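Local structure of acyl-CoA dehydrogenase FadE3 (Mycobacterium smegmatis, 4IV6) at residues Gly194-Asp200 against Ser211-Thr217. The protein belongs to the acyl-CoA dehydrogenase family and binds dihydroflavine-adenine dinucleotide within an assembly of four chains. Residues are numbered along the deposited sequence; the frame is centred on the assembly and turned at random.
Sequences GFDVSRD and SCELNFT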
# COMPACT_ATOMS: atom_id res chain seq x y z
N GLY B 194 21.17 -35.06 -28.22
CA GLY B 194 20.23 -35.40 -27.15
C GLY B 194 19.80 -34.18 -26.34
O GLY B 194 18.91 -34.28 -25.50
N PHE B 195 20.45 -33.04 -26.56
CA PHE B 195 20.11 -31.81 -25.84
C PHE B 195 19.32 -30.94 -26.82
O PHE B 195 19.90 -30.34 -27.72
CB PHE B 195 21.41 -31.11 -25.38
CG PHE B 195 21.23 -29.78 -24.69
CD1 PHE B 195 20.00 -29.17 -24.53
CD2 PHE B 195 22.35 -29.12 -24.24
CE1 PHE B 195 19.89 -27.94 -23.92
CE2 PHE B 195 22.26 -27.90 -23.62
CZ PHE B 195 21.01 -27.30 -23.46
N ASP B 196 18.00 -30.89 -26.65
CA ASP B 196 17.13 -30.16 -27.55
C ASP B 196 16.69 -28.85 -26.92
O ASP B 196 16.27 -28.81 -25.75
CB ASP B 196 15.91 -31.03 -27.86
CG ASP B 196 14.96 -30.39 -28.88
OD1 ASP B 196 15.34 -30.10 -30.00
OD2 ASP B 196 13.80 -30.18 -28.55
N VAL B 197 16.84 -27.77 -27.68
CA VAL B 197 16.32 -26.46 -27.29
C VAL B 197 15.04 -26.30 -28.07
O VAL B 197 15.02 -26.10 -29.29
CB VAL B 197 17.32 -25.33 -27.57
CG1 VAL B 197 16.75 -24.00 -27.10
CG2 VAL B 197 18.61 -25.61 -26.83
N SER B 198 13.94 -26.45 -27.34
CA SER B 198 12.75 -27.05 -27.92
C SER B 198 11.81 -26.02 -28.48
O SER B 198 11.20 -26.29 -29.53
CB SER B 198 12.01 -27.99 -26.92
OG SER B 198 12.87 -28.96 -26.32
N ARG B 199 11.65 -24.88 -27.81
CA ARG B 199 10.84 -23.77 -28.40
C ARG B 199 11.00 -22.47 -27.61
O ARG B 199 11.35 -22.54 -26.43
CB ARG B 199 9.36 -24.14 -28.44
CG ARG B 199 8.68 -24.12 -27.08
CD ARG B 199 7.34 -24.82 -27.11
NE ARG B 199 6.85 -25.07 -25.77
CZ ARG B 199 7.31 -26.02 -24.97
NH1 ARG B 199 8.30 -26.83 -25.35
NH2 ARG B 199 6.79 -26.16 -23.76
N ASP B 200 10.81 -21.33 -28.27
CA ASP B 200 10.79 -20.00 -27.63
C ASP B 200 9.44 -19.77 -26.98
O ASP B 200 8.44 -19.87 -27.66
CB ASP B 200 11.01 -18.90 -28.64
CG ASP B 200 12.41 -18.89 -29.20
OD1 ASP B 200 13.23 -19.76 -28.80
OD2 ASP B 200 12.71 -18.02 -30.05
N SER B 211 13.47 -17.28 -24.24
CA SER B 211 13.43 -18.20 -23.11
C SER B 211 12.82 -19.48 -23.59
O SER B 211 11.79 -19.45 -24.26
CB SER B 211 12.63 -17.62 -21.95
OG SER B 211 13.34 -16.48 -21.44
N CYS B 212 13.45 -20.60 -23.25
CA CYS B 212 13.15 -21.87 -23.88
C CYS B 212 12.91 -23.06 -22.96
O CYS B 212 13.42 -23.11 -21.82
CB CYS B 212 14.32 -22.25 -24.79
SG CYS B 212 14.74 -20.99 -26.02
N GLU B 213 12.14 -24.00 -23.48
CA GLU B 213 12.10 -25.34 -22.93
C GLU B 213 13.26 -26.18 -23.48
O GLU B 213 13.54 -26.14 -24.67
CB GLU B 213 10.79 -26.04 -23.24
CG GLU B 213 10.63 -27.35 -22.47
CD GLU B 213 9.30 -28.04 -22.78
OE1 GLU B 213 9.27 -29.12 -23.40
OE2 GLU B 213 8.28 -27.42 -22.46
N LEU B 214 13.92 -26.88 -22.57
CA LEU B 214 15.00 -27.80 -22.87
C LEU B 214 14.59 -29.24 -22.56
O LEU B 214 14.06 -29.52 -21.49
CB LEU B 214 16.22 -27.52 -22.01
CG LEU B 214 16.70 -26.08 -21.82
CD1 LEU B 214 17.99 -26.11 -21.02
CD2 LEU B 214 16.89 -25.37 -23.15
N ASN B 215 14.92 -30.15 -23.46
CA ASN B 215 14.65 -31.57 -23.28
C ASN B 215 15.91 -32.37 -23.51
O ASN B 215 16.52 -32.23 -24.55
CB ASN B 215 13.53 -31.98 -24.23
CG ASN B 215 12.19 -31.56 -23.70
OD1 ASN B 215 11.66 -32.19 -22.78
ND2 ASN B 215 11.62 -30.51 -24.25
N PHE B 216 16.30 -33.17 -22.52
CA PHE B 216 17.46 -34.04 -22.57
C PHE B 216 17.01 -35.49 -22.69
O PHE B 216 16.25 -36.01 -21.84
CB PHE B 216 18.27 -33.88 -21.30
CG PHE B 216 18.77 -32.50 -21.09
CD1 PHE B 216 19.98 -32.10 -21.64
CD2 PHE B 216 18.03 -31.59 -20.39
CE1 PHE B 216 20.47 -30.82 -21.45
CE2 PHE B 216 18.49 -30.30 -20.20
CZ PHE B 216 19.71 -29.92 -20.74
N THR B 217 17.44 -36.13 -23.78
CA THR B 217 17.19 -37.54 -24.04
C THR B 217 18.51 -38.24 -24.22
O THR B 217 19.19 -38.03 -25.21
CB THR B 217 16.37 -37.69 -25.32
OG1 THR B 217 15.21 -36.85 -25.23
CG2 THR B 217 15.94 -39.12 -25.51
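F195 packs against F216 and D196 pairs with N215 where two antiparallel strands, 195-200 and 211-216, form a beta hairpin at the margin of the middle-domain sheet. D196 and N215 exchange backbone bonds, D196 N to N215 O at 2.9 Å and N215 N to D196 O at 3.0 Å, while T217 N bonds to G194 O. The regular register then breaks. V197 is paired with L214 and D200 with C212, so two residues, S198 and R199, face the single E213; S198 N donates a hydrogen bond to E213 O at 2.7 Å, and with S198 in a helical backbone conformation this extra residue makes a beta bulge in the hairpin. The family's middle domain is largely beta, and here the face bearing F195, V197, L214 and F216 contributes to its apolar packing. F216 CE1 lies over one face of the F195 ring, offset toward the rim and 3.5 Å from F195 CG, with the two planes inclined by 34°. From a strand of the domain's other sheet, 166-172, V167 touches F195 and L169 touches F216. L214 CD1 approaches F195 CE1 at 3.9 Å, and farther along V197 CG1 meets C212 SG. The other face is polar. N215, its CG beside the backbone N (chi1 -78°), directs ND2 almost straight to S198 OG at 2.9 Å and also to the anti lone pair of E213 OE1, both partners near its amide plane, so the rotation of the amide is fixed. S198 OG in turn donates to D196 OD2 from above the carboxylate plane. R199 forms a salt bridge to E213, its guanidinium nearly perpendicular to the carboxylate, though the modelled separation is doubtfully short. At the far end, S211 OG bonds to S159, and the S211 side chain lies about 4 Å from the bound dihydroflavine-adenine dinucleotide.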